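Local coordinates for protein citrate synthase (Mycobacterium tuberculosis, PDB 4TVM) that catalyses the condensation of oxaloacetate with acetyl-CoA and water to give citrate and free CoA in the Krebs cycle, at residues F124-P133 with Y177-F187; R220-L228 with R318-I329. All blocks are in the same frame, centred on the assembly; numbering follows the deposited sequence.

Contact 1: residues F124-P133 with Y177-F187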
loop_
_atom_site.group_PDB
_atom_site.type_symbol
_atom_site.label_atom_id
_atom_site.label_comp_id
_atom_site.label_asym_id
_atom_site.label_seq_id
_atom_site.Cartn_x
_atom_site.Cartn_y
_atom_site.Cartn_z
ATOM N N PHE A 124 -8.384 10.433 18.292
ATOM C CA PHE A 124 -9.283 9.284 18.440
ATOM C C PHE A 124 -10.726 9.690 18.709
ATOM O O PHE A 124 -11.662 8.909 18.472
ATOM C CB PHE A 124 -8.788 8.331 19.537
ATOM C CG PHE A 124 -7.622 7.434 19.103
ATOM C CD1 PHE A 124 -6.302 7.875 19.199
ATOM C CD2 PHE A 124 -7.857 6.164 18.618
ATOM C CE1 PHE A 124 -5.244 7.068 18.825
ATOM C CE2 PHE A 124 -6.814 5.339 18.256
ATOM C CZ PHE A 124 -5.499 5.791 18.358
ATOM N N ASP A 125 -10.910 10.920 19.177
ATOM C CA ASP A 125 -12.233 11.410 19.521
ATOM C C ASP A 125 -13.164 11.562 18.330
ATOM O O ASP A 125 -14.384 11.474 18.482
ATOM C CB ASP A 125 -12.125 12.732 20.299
ATOM C CG ASP A 125 -11.570 12.531 21.700
ATOM O OD1 ASP A 125 -11.377 11.360 22.090
ATOM O OD2 ASP A 125 -11.322 13.527 22.417
ATOM N N GLY A 126 -12.585 11.768 17.150
ATOM C CA GLY A 126 -13.345 12.005 15.932
ATOM C C GLY A 126 -13.947 10.772 15.302
ATOM O O GLY A 126 -14.905 10.853 14.510
ATOM N N PHE A 127 -13.397 9.612 15.613
ATOM C CA PHE A 127 -13.988 8.382 15.097
ATOM C C PHE A 127 -15.370 8.123 15.728
ATOM O O PHE A 127 -15.688 8.642 16.806
ATOM C CB PHE A 127 -13.032 7.207 15.324
ATOM C CG PHE A 127 -11.781 7.302 14.501
ATOM C CD1 PHE A 127 -11.828 7.146 13.118
ATOM C CD2 PHE A 127 -10.554 7.550 15.092
ATOM C CE1 PHE A 127 -10.667 7.221 12.363
ATOM C CE2 PHE A 127 -9.390 7.645 14.329
ATOM C CZ PHE A 127 -9.449 7.492 12.968
ATOM N N PRO A 128 -16.199 7.329 15.047
ATOM C CA PRO A 128 -17.572 7.043 15.459
ATOM C C PRO A 128 -17.607 6.185 16.695
ATOM O O PRO A 128 -16.561 5.666 17.081
ATOM C CB PRO A 128 -18.155 6.291 14.280
ATOM C CG PRO A 128 -17.285 6.607 13.151
ATOM C CD PRO A 128 -15.927 6.921 13.665
ATOM N N ARG A 129 -18.805 5.981 17.254
ATOM C CA ARG A 129 -18.960 5.629 18.667
ATOM C C ARG A 129 -18.259 4.352 19.127
ATOM O O ARG A 129 -17.636 4.354 20.200
ATOM C CB ARG A 129 -20.440 5.609 19.104
ATOM C CG ARG A 129 -20.634 5.283 20.581
ATOM C CD ARG A 129 -22.028 5.576 21.066
ATOM N NE ARG A 129 -23.026 4.753 20.380
ATOM C CZ ARG A 129 -23.395 3.535 20.769
ATOM N NH1 ARG A 129 -22.854 2.954 21.844
ATOM N NH2 ARG A 129 -24.326 2.885 20.076
ATOM N N ASN A 130 -18.396 3.243 18.409
ATOM C CA ASN A 130 -17.493 2.136 18.693
ATOM C C ASN A 130 -17.029 1.474 17.426
ATOM O O ASN A 130 -17.492 0.410 17.030
ATOM C CB ASN A 130 -17.890 1.167 19.857
ATOM C CG ASN A 130 -19.381 0.858 19.979
ATOM O OD1 ASN A 130 -20.054 0.480 19.015
ATOM N ND2 ASN A 130 -19.882 0.935 21.209
ATOM N N ALA A 131 -16.080 2.163 16.793
ATOM C CA ALA A 131 -15.603 1.827 15.465
ATOM C C ALA A 131 -14.583 0.701 15.494
ATOM O O ALA A 131 -13.850 0.525 16.472
ATOM C CB ALA A 131 -15.002 3.059 14.809
ATOM N N HIS A 132 -14.530 -0.044 14.395
ATOM C CA HIS A 132 -13.721 -1.255 14.319
ATOM C C HIS A 132 -12.259 -0.829 14.434
ATOM O O HIS A 132 -11.899 0.236 13.940
ATOM C CB HIS A 132 -14.001 -1.965 13.009
ATOM C CG HIS A 132 -15.423 -2.419 12.867
ATOM N ND1 HIS A 132 -15.858 -3.186 11.807
ATOM C CD2 HIS A 132 -16.504 -2.232 13.662
ATOM C CE1 HIS A 132 -17.148 -3.435 11.945
ATOM N NE2 HIS A 132 -17.562 -2.875 13.066
ATOM N N PRO A 133 -11.414 -1.609 15.131
ATOM C CA PRO A 133 -10.077 -1.053 15.327
ATOM C C PRO A 133 -9.232 -0.990 14.066
ATOM O O PRO A 133 -8.415 -0.113 13.916
ATOM C CB PRO A 133 -9.442 -2.021 16.333
ATOM C CG PRO A 133 -10.588 -2.681 17.007
ATOM C CD PRO A 133 -11.581 -2.852 15.897
ATOM N N TYR A 177 -5.374 1.896 21.963
ATOM C CA TYR A 177 -6.392 2.944 21.966
ATOM C C TYR A 177 -7.536 2.663 21.018
ATOM O O TYR A 177 -8.666 3.025 21.287
ATOM C CB TYR A 177 -5.791 4.297 21.649
ATOM C CG TYR A 177 -4.989 4.861 22.776
ATOM C CD1 TYR A 177 -4.656 4.090 23.896
ATOM C CD2 TYR A 177 -4.557 6.161 22.733
ATOM C CE1 TYR A 177 -3.917 4.620 24.921
ATOM C CE2 TYR A 177 -3.824 6.695 23.764
ATOM C CZ TYR A 177 -3.511 5.918 24.847
ATOM O OH TYR A 177 -2.773 6.467 25.846
ATOM N N ALA A 178 -7.242 2.021 19.903
ATOM C CA ALA A 178 -8.273 1.696 18.942
ATOM C C ALA A 178 -9.215 0.671 19.548
ATOM O O ALA A 178 -10.401 0.686 19.284
ATOM C CB ALA A 178 -7.638 1.177 17.673
ATOM N N TYR A 179 -8.679 -0.238 20.352
ATOM C CA TYR A 179 -9.515 -1.181 21.110
ATOM C C TYR A 179 -10.373 -0.412 22.063
ATOM O O TYR A 179 -11.571 -0.583 22.087
ATOM C CB TYR A 179 -8.675 -2.189 21.919
ATOM C CG TYR A 179 -9.521 -3.036 22.790
ATOM C CD1 TYR A 179 -10.327 -4.016 22.250
ATOM C CD2 TYR A 179 -9.559 -2.840 24.182
ATOM C CE1 TYR A 179 -11.133 -4.797 23.064
ATOM C CE2 TYR A 179 -10.364 -3.611 24.998
ATOM C CZ TYR A 179 -11.152 -4.581 24.429
ATOM O OH TYR A 179 -11.951 -5.366 25.217
ATOM N N LYS A 180 -9.776 0.461 22.847
ATOM C CA LYS A 180 -10.585 1.162 23.848
ATOM C C LYS A 180 -11.720 1.923 23.208
ATOM O O LYS A 180 -12.822 2.003 23.770
ATOM C CB LYS A 180 -9.729 2.095 24.691
ATOM C CG LYS A 180 -8.790 1.338 25.630
ATOM C CD LYS A 180 -9.596 0.416 26.525
ATOM C CE LYS A 180 -8.843 0.027 27.792
ATOM N NZ LYS A 180 -9.694 -0.840 28.651
ATOM N N LYS A 181 -11.436 2.467 22.028
ATOM C CA LYS A 181 -12.421 3.167 21.242
ATOM C C LYS A 181 -13.525 2.241 20.759
ATOM O O LYS A 181 -14.676 2.630 20.708
ATOM C CB LYS A 181 -11.751 3.832 20.051
ATOM C CG LYS A 181 -12.666 4.788 19.275
ATOM C CD LYS A 181 -13.088 5.965 20.137
ATOM C CE LYS A 181 -14.280 6.686 19.544
ATOM N NZ LYS A 181 -14.556 7.907 20.361
ATOM N N SER A 182 -13.181 1.006 20.417
ATOM C CA SER A 182 -14.146 0.068 19.876
ATOM C C SER A 182 -15.161 -0.376 20.923
ATOM O O SER A 182 -16.169 -1.007 20.617
ATOM C CB SER A 182 -13.409 -1.139 19.308
ATOM O OG SER A 182 -12.942 -1.995 20.340
ATOM N N VAL A 183 -14.863 -0.073 22.173
ATOM C CA VAL A 183 -15.728 -0.367 23.293
ATOM C C VAL A 183 -15.808 1.001 23.926
ATOM O O VAL A 183 -15.384 1.982 23.299
ATOM C CB VAL A 183 -15.112 -1.475 24.146
ATOM C CG1 VAL A 183 -15.183 -2.787 23.385
ATOM C CG2 VAL A 183 -13.640 -1.205 24.498
ATOM N N GLY A 184 -16.348 1.133 25.118
ATOM C CA GLY A 184 -16.629 2.488 25.612
ATOM C C GLY A 184 -15.498 3.104 26.397
ATOM O O GLY A 184 -15.661 4.151 26.990
ATOM N N GLN A 185 -14.329 2.496 26.390
ATOM C CA GLN A 185 -13.476 2.629 27.567
ATOM C C GLN A 185 -12.426 3.751 27.581
ATOM O O GLN A 185 -11.891 4.137 26.543
ATOM C CB GLN A 185 -12.851 1.283 27.872
ATOM C CG GLN A 185 -13.918 0.229 28.100
ATOM C CD GLN A 185 -13.377 -1.180 28.153
ATOM O OE1 GLN A 185 -12.172 -1.413 28.346
ATOM N NE2 GLN A 185 -14.270 -2.130 28.025
ATOM N N PRO A 186 -12.139 4.284 28.778
ATOM C CA PRO A 186 -11.125 5.307 28.896
ATOM C C PRO A 186 -9.818 4.831 28.366
ATOM O O PRO A 186 -9.504 3.646 28.456
ATOM C CB PRO A 186 -10.974 5.507 30.407
ATOM C CG PRO A 186 -12.116 4.867 31.032
ATOM C CD PRO A 186 -12.886 4.082 30.034
ATOM N N PHE A 187 -9.028 5.736 27.840
ATOM C CA PHE A 187 -7.683 5.346 27.488
ATOM C C PHE A 187 -6.890 5.443 28.757
ATOM O O PHE A 187 -7.113 6.343 29.534
ATOM C CB PHE A 187 -7.053 6.263 26.461
ATOM C CG PHE A 187 -7.741 6.277 25.118
ATOM C CD1 PHE A 187 -8.842 5.467 24.814
ATOM C CD2 PHE A 187 -7.251 7.096 24.127
ATOM C CE1 PHE A 187 -9.422 5.508 23.544
ATOM C CE2 PHE A 187 -7.828 7.133 22.880
ATOM C CZ PHE A 187 -8.912 6.338 22.583
#
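Two aromatic side chains of 177-187, Tyr177 and Phe187, turn their edges toward the face of the Phe124 ring. Tyr177 meets it in a T-shaped pair, the ring planes at 74°, and sets its CB over one Phe124 face, 3.8 Å from the ring centroid in a CH-pi contact. Phe187 stands at 90° to the same ring and brings its outer edge to the root of the side chain, its CZ lying 3.6 Å from Phe124 CB. With CG anti to the carbonyl carbon (chi1 -78°), Phe124 lays its ring beneath both, one face turned to Tyr177 and Phe187. The phenol end of Tyr177 leaves the cluster and is bound by the carbonyl of Leu188.

Lys181 works differently, running alongside the loop. Its CG is anti to the backbone N and the chain bends at chi2, carrying CE to 3.5 Å from Pro128 O and NZ to 3.6 Å from Phe124 O, although no hydrogen bond forms. Farther along, Pro133 CB packs against Ala178 CB at 3.9 Å, and a CA-H...O contact joins Asn130 CA to Lys181 O over 3.5 Å. Ser182 OG bonds back to Tyr179 O at 2.6 Å, in the carbonyl plane on a lone pair, and its CB rests near Ala131 O. Phe127 faces the dimer partner, making an edge-to-face pair with Phe123 of the second subunit. The aromatic cluster forms one end of an interface in which the loop between helices 118-122 and 133-147 packs on the last turns of helix 159-182 and the segment that follows.

Contact 2: residues R220-L228 with R318-I329; sequences RALDMLFIL and RARIVKEQADKI
Helices 220-228 and 318-329 run nearly antiparallel, at 168° between their directions, and the axes of these segments come within 11.0 Å of each other. This wide spacing is bridged by larger side chains, chiefly Leu228, Met224 and Gln325. Leu228 and Arg318 lie alongside one another, pointing opposite ways, and CD2 of the leucine lies 3.4 Å from CG of the arginine. The other methyl, Leu228 CD1, turns to Val322 CG2 at 3.8 Å, so that the leucine's fork spans one turn of the facing helix.

Met224 extends from its backbone with CG anti to N (chi1 -169°) and bends only at chi3, which brings the terminal methyl in between Ile321 and Gln325. There CE lies close to Ile321 CG2 and against CB and CG of Gln325, whose chain folds at chi2. The methyl also sits beside the Gln325 amide, where OE1 is its nearest atom, a contact that is not a hydrogen bond. The amide continues beyond it, its NE2 reaching Ala221 and lying over one face of the Arg220 guanidinium, 4.2 Å from NH1. Ala221 CB closes the far end against Ile329 CD1 at 3.9 Å.

At the other end a water joins the helices: it donates to Leu228 O at 2.6 Å and accepts a bond of 3.3 Å from Arg318 NH1, lying in the guanidinium plane at its edge. Asp316 takes NH2 in a salt bridge, and Arg318 also touches the bound oxaloacetate. The chemistry is thus divided: apolar packing joins the two helices without any direct hydrogen bond, while water and carboxylate hold the guanidinium from separate nitrogens and probably help to orient this arginine of the oxaloacetate pocket.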
loop_
_atom_site.group_PDB
_atom_site.type_symbol
_atom_site.label_atom_id
_atom_site.label_comp_id
_atom_site.label_asym_id
_atom_site.label_seq_id
_atom_site.Cartn_x
_atom_site.Cartn_y
_atom_site.Cartn_z
ATOM N N ARG A 220 3.755 -13.963 28.516
ATOM C CA ARG A 220 4.706 -14.810 27.824
ATOM C C ARG A 220 4.017 -15.346 26.609
ATOM O O ARG A 220 4.627 -15.487 25.580
ATOM C CB ARG A 220 5.162 -15.937 28.732
ATOM C CG ARG A 220 5.763 -17.137 28.003
ATOM C CD ARG A 220 6.973 -17.696 28.737
ATOM N NE ARG A 220 7.530 -18.879 28.060
ATOM C CZ ARG A 220 7.137 -20.136 28.272
ATOM N NH1 ARG A 220 6.175 -20.419 29.151
ATOM N NH2 ARG A 220 7.701 -21.130 27.596
ATOM N N ALA A 221 2.730 -15.623 26.709
ATOM C CA ALA A 221 2.029 -16.138 25.561
ATOM C C ALA A 221 1.946 -15.094 24.446
ATOM O O ALA A 221 2.149 -15.412 23.289
ATOM C CB ALA A 221 0.650 -16.576 25.953
ATOM N N LEU A 222 1.642 -13.847 24.785
ATOM C CA LEU A 222 1.563 -12.817 23.763
ATOM C C LEU A 222 2.933 -12.491 23.193
ATOM O O LEU A 222 3.095 -12.359 21.980
ATOM C CB LEU A 222 0.947 -11.563 24.340
ATOM C CG LEU A 222 0.513 -10.588 23.261
ATOM C CD1 LEU A 222 -0.595 -11.233 22.445
ATOM C CD2 LEU A 222 0.093 -9.269 23.894
ATOM N N ASP A 223 3.924 -12.374 24.074
ATOM C CA ASP A 223 5.293 -12.061 23.655
ATOM C C ASP A 223 5.810 -13.083 22.673
ATOM O O ASP A 223 6.326 -12.746 21.613
ATOM C CB ASP A 223 6.212 -12.000 24.869
ATOM C CG ASP A 223 7.514 -11.307 24.573
ATOM O OD1 ASP A 223 8.339 -11.884 23.862
ATOM O OD2 ASP A 223 7.713 -10.171 25.034
ATOM N N MET A 224 5.633 -14.350 23.006
ATOM C CA MET A 224 6.034 -15.413 22.098
ATOM C C MET A 224 5.321 -15.278 20.764
ATOM O O MET A 224 5.948 -15.344 19.710
ATOM C CB MET A 224 5.729 -16.772 22.712
ATOM C CG MET A 224 6.340 -17.927 21.952
ATOM S SD MET A 224 6.202 -19.509 22.818
ATOM C CE MET A 224 4.679 -20.139 22.121
ATOM N N LEU A 225 4.009 -15.079 20.807
ATOM C CA LEU A 225 3.222 -15.039 19.583
ATOM C C LEU A 225 3.630 -13.920 18.588
ATOM O O LEU A 225 3.476 -14.066 17.370
ATOM C CB LEU A 225 1.743 -14.918 19.932
ATOM C CG LEU A 225 0.940 -16.207 19.807
ATOM C CD1 LEU A 225 -0.384 -16.060 20.530
ATOM C CD2 LEU A 225 0.725 -16.512 18.337
ATOM N N PHE A 226 4.126 -12.798 19.103
ATOM C CA PHE A 226 4.682 -11.778 18.249
ATOM C C PHE A 226 6.014 -12.201 17.657
ATOM O O PHE A 226 6.349 -11.803 16.559
ATOM C CB PHE A 226 4.861 -10.476 19.009
ATOM C CG PHE A 226 3.576 -9.820 19.432
ATOM C CD1 PHE A 226 2.383 -10.051 18.762
ATOM C CD2 PHE A 226 3.585 -8.918 20.478
ATOM C CE1 PHE A 226 1.221 -9.418 19.151
ATOM C CE2 PHE A 226 2.436 -8.274 20.872
ATOM C CZ PHE A 226 1.250 -8.518 20.201
ATOM N N ILE A 227 6.775 -13.031 18.349
ATOM C CA ILE A 227 7.996 -13.595 17.755
ATOM C C ILE A 227 7.619 -14.474 16.572
ATOM O O ILE A 227 8.211 -14.378 15.470
ATOM C CB ILE A 227 8.827 -14.418 18.757
ATOM C CG1 ILE A 227 9.123 -13.579 20.008
ATOM C CG2 ILE A 227 10.125 -14.890 18.110
ATOM C CD1 ILE A 227 9.923 -14.277 21.091
ATOM N N LEU A 228 6.595 -15.296 16.764
ATOM C CA LEU A 228 6.148 -16.199 15.687
ATOM C C LEU A 228 5.683 -15.460 14.475
ATOM O O LEU A 228 5.825 -15.964 13.365
ATOM C CB LEU A 228 5.079 -17.157 16.173
ATOM C CG LEU A 228 5.664 -18.244 17.092
ATOM C CD1 LEU A 228 4.716 -18.619 18.222
ATOM C CD2 LEU A 228 6.074 -19.478 16.305
ATOM N N ARG A 318 6.125 -22.983 13.065
ATOM C CA ARG A 318 5.334 -22.187 14.004
ATOM C C ARG A 318 4.136 -22.968 14.461
ATOM O O ARG A 318 3.864 -23.077 15.657
ATOM C CB ARG A 318 4.812 -20.925 13.361
ATOM C CG ARG A 318 5.881 -19.965 12.898
ATOM C CD ARG A 318 5.296 -18.942 11.949
ATOM N NE ARG A 318 4.400 -19.558 10.966
ATOM C CZ ARG A 318 4.074 -19.010 9.803
ATOM N NH1 ARG A 318 4.532 -17.811 9.466
ATOM N NH2 ARG A 318 3.256 -19.648 8.974
ATOM N N ALA A 319 3.406 -23.503 13.495
ATOM C CA ALA A 319 2.181 -24.226 13.797
ATOM C C ALA A 319 2.360 -25.071 15.049
ATOM O O ALA A 319 1.565 -24.991 15.978
ATOM C CB ALA A 319 1.782 -25.100 12.627
ATOM N N ARG A 320 3.444 -25.837 15.086
ATOM C CA ARG A 320 3.651 -26.802 16.148
ATOM C C ARG A 320 3.884 -26.116 17.495
ATOM O O ARG A 320 3.399 -26.567 18.536
ATOM C CB ARG A 320 4.847 -27.700 15.819
ATOM C CG ARG A 320 5.017 -28.042 14.340
ATOM C CD ARG A 320 5.662 -29.405 14.149
ATOM N NE ARG A 320 6.836 -29.587 15.004
ATOM C CZ ARG A 320 7.776 -30.510 14.825
ATOM N NH1 ARG A 320 7.732 -31.357 13.798
ATOM N NH2 ARG A 320 8.790 -30.568 15.679
ATOM N N ILE A 321 4.648 -25.031 17.482
ATOM C CA ILE A 321 4.875 -24.279 18.705
ATOM C C ILE A 321 3.536 -23.729 19.151
ATOM O O ILE A 321 3.198 -23.766 20.329
ATOM C CB ILE A 321 5.868 -23.123 18.504
ATOM C CG1 ILE A 321 7.268 -23.664 18.228
ATOM C CG2 ILE A 321 5.923 -22.242 19.736
ATOM C CD1 ILE A 321 8.085 -22.753 17.336
ATOM N N VAL A 322 2.758 -23.251 18.193
ATOM C CA VAL A 322 1.490 -22.609 18.510
ATOM C C VAL A 322 0.466 -23.577 19.138
ATOM O O VAL A 322 -0.187 -23.223 20.112
ATOM C CB VAL A 322 0.900 -21.882 17.282
ATOM C CG1 VAL A 322 -0.469 -21.320 17.610
ATOM C CG2 VAL A 322 1.817 -20.748 16.854
ATOM N N LYS A 323 0.337 -24.793 18.610
ATOM C CA LYS A 323 -0.563 -25.784 19.213
ATOM C C LYS A 323 -0.205 -26.035 20.677
ATOM O O LYS A 323 -1.073 -26.219 21.532
ATOM C CB LYS A 323 -0.519 -27.099 18.445
ATOM C CG LYS A 323 -1.492 -28.132 18.989
ATOM C CD LYS A 323 -1.407 -29.453 18.239
ATOM C CE LYS A 323 -2.348 -30.493 18.838
ATOM N NZ LYS A 323 -1.929 -31.899 18.544
ATOM N N GLU A 324 1.091 -26.016 20.949
ATOM C CA GLU A 324 1.615 -26.258 22.278
ATOM C C GLU A 324 1.148 -25.185 23.257
ATOM O O GLU A 324 0.598 -25.492 24.318
ATOM C CB GLU A 324 3.146 -26.290 22.213
ATOM C CG GLU A 324 3.802 -27.377 23.034
ATOM C CD GLU A 324 5.205 -26.986 23.467
ATOM O OE1 GLU A 324 6.003 -26.522 22.605
ATOM O OE2 GLU A 324 5.497 -27.133 24.675
ATOM N N GLN A 325 1.369 -23.925 22.906
ATOM C CA GLN A 325 0.953 -22.835 23.776
ATOM C C GLN A 325 -0.581 -22.772 23.794
ATOM O O GLN A 325 -1.177 -22.416 24.797
ATOM C CB GLN A 325 1.571 -21.503 23.327
ATOM C CG GLN A 325 1.715 -20.468 24.435
ATOM C CD GLN A 325 2.911 -20.711 25.338
ATOM O OE1 GLN A 325 3.784 -21.529 25.028
ATOM N NE2 GLN A 325 2.954 -20.004 26.475
ATOM N N ALA A 326 -1.223 -23.171 22.707
ATOM C CA ALA A 326 -2.697 -23.227 22.683
ATOM C C ALA A 326 -3.304 -24.232 23.668
ATOM O O ALA A 326 -4.265 -23.921 24.378
ATOM C CB ALA A 326 -3.200 -23.522 21.272
ATOM N N ASP A 327 -2.761 -25.447 23.689
ATOM C CA ASP A 327 -3.292 -26.497 24.554
ATOM C C ASP A 327 -3.177 -26.154 26.050
ATOM O O ASP A 327 -4.060 -26.504 26.831
ATOM C CB ASP A 327 -2.638 -27.839 24.220
ATOM C CG ASP A 327 -3.241 -28.485 22.976
ATOM O OD1 ASP A 327 -4.455 -28.317 22.734
ATOM O OD2 ASP A 327 -2.511 -29.175 22.246
ATOM N N LYS A 328 -2.124 -25.440 26.438
ATOM C CA LYS A 328 -1.997 -24.968 27.811
ATOM C C LYS A 328 -3.087 -23.955 28.120
ATOM O O LYS A 328 -3.953 -24.199 28.953
ATOM C CB LYS A 328 -0.627 -24.318 28.061
ATOM C CG LYS A 328 0.567 -25.233 27.841
ATOM C CD LYS A 328 1.900 -24.533 28.122
ATOM C CE LYS A 328 2.250 -24.510 29.606
ATOM N NZ LYS A 328 3.722 -24.369 29.826
ATOM N N ILE A 329 -3.066 -22.828 27.414
ATOM C CA ILE A 329 -3.885 -21.675 27.796
ATOM C C ILE A 329 -5.373 -22.022 27.735
ATOM O O ILE A 329 -6.155 -21.478 28.521
ATOM C CB ILE A 329 -3.619 -20.445 26.896
ATOM C CG1 ILE A 329 -2.124 -20.143 26.788
ATOM C CG2 ILE A 329 -4.325 -19.203 27.444
ATOM C CD1 ILE A 329 -1.747 -19.556 25.441
HETATM O O HOH W 1 6.303 -15.424 10.818
#

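In the fold
Contact 1 closes along the chain before contact 2 opens, and the two do not touch: their centres lie 28 Å apart and their nearest atoms about 11 Å. Both belong to the largely helical body of the enzyme, but their settings differ. Contact 1 is away from the annotated sites, its centre about 22 Å from that of the chain, and borders the second subunit. Contact 2, its centre about 17 Å from that of the chain, is touched by no other chain and reaches the active site through Arg318. The side chain of this residue is about 4 Å from bound oxaloacetate and about 6 Å from that of Asp366, an active-site residue which also lines the pocket.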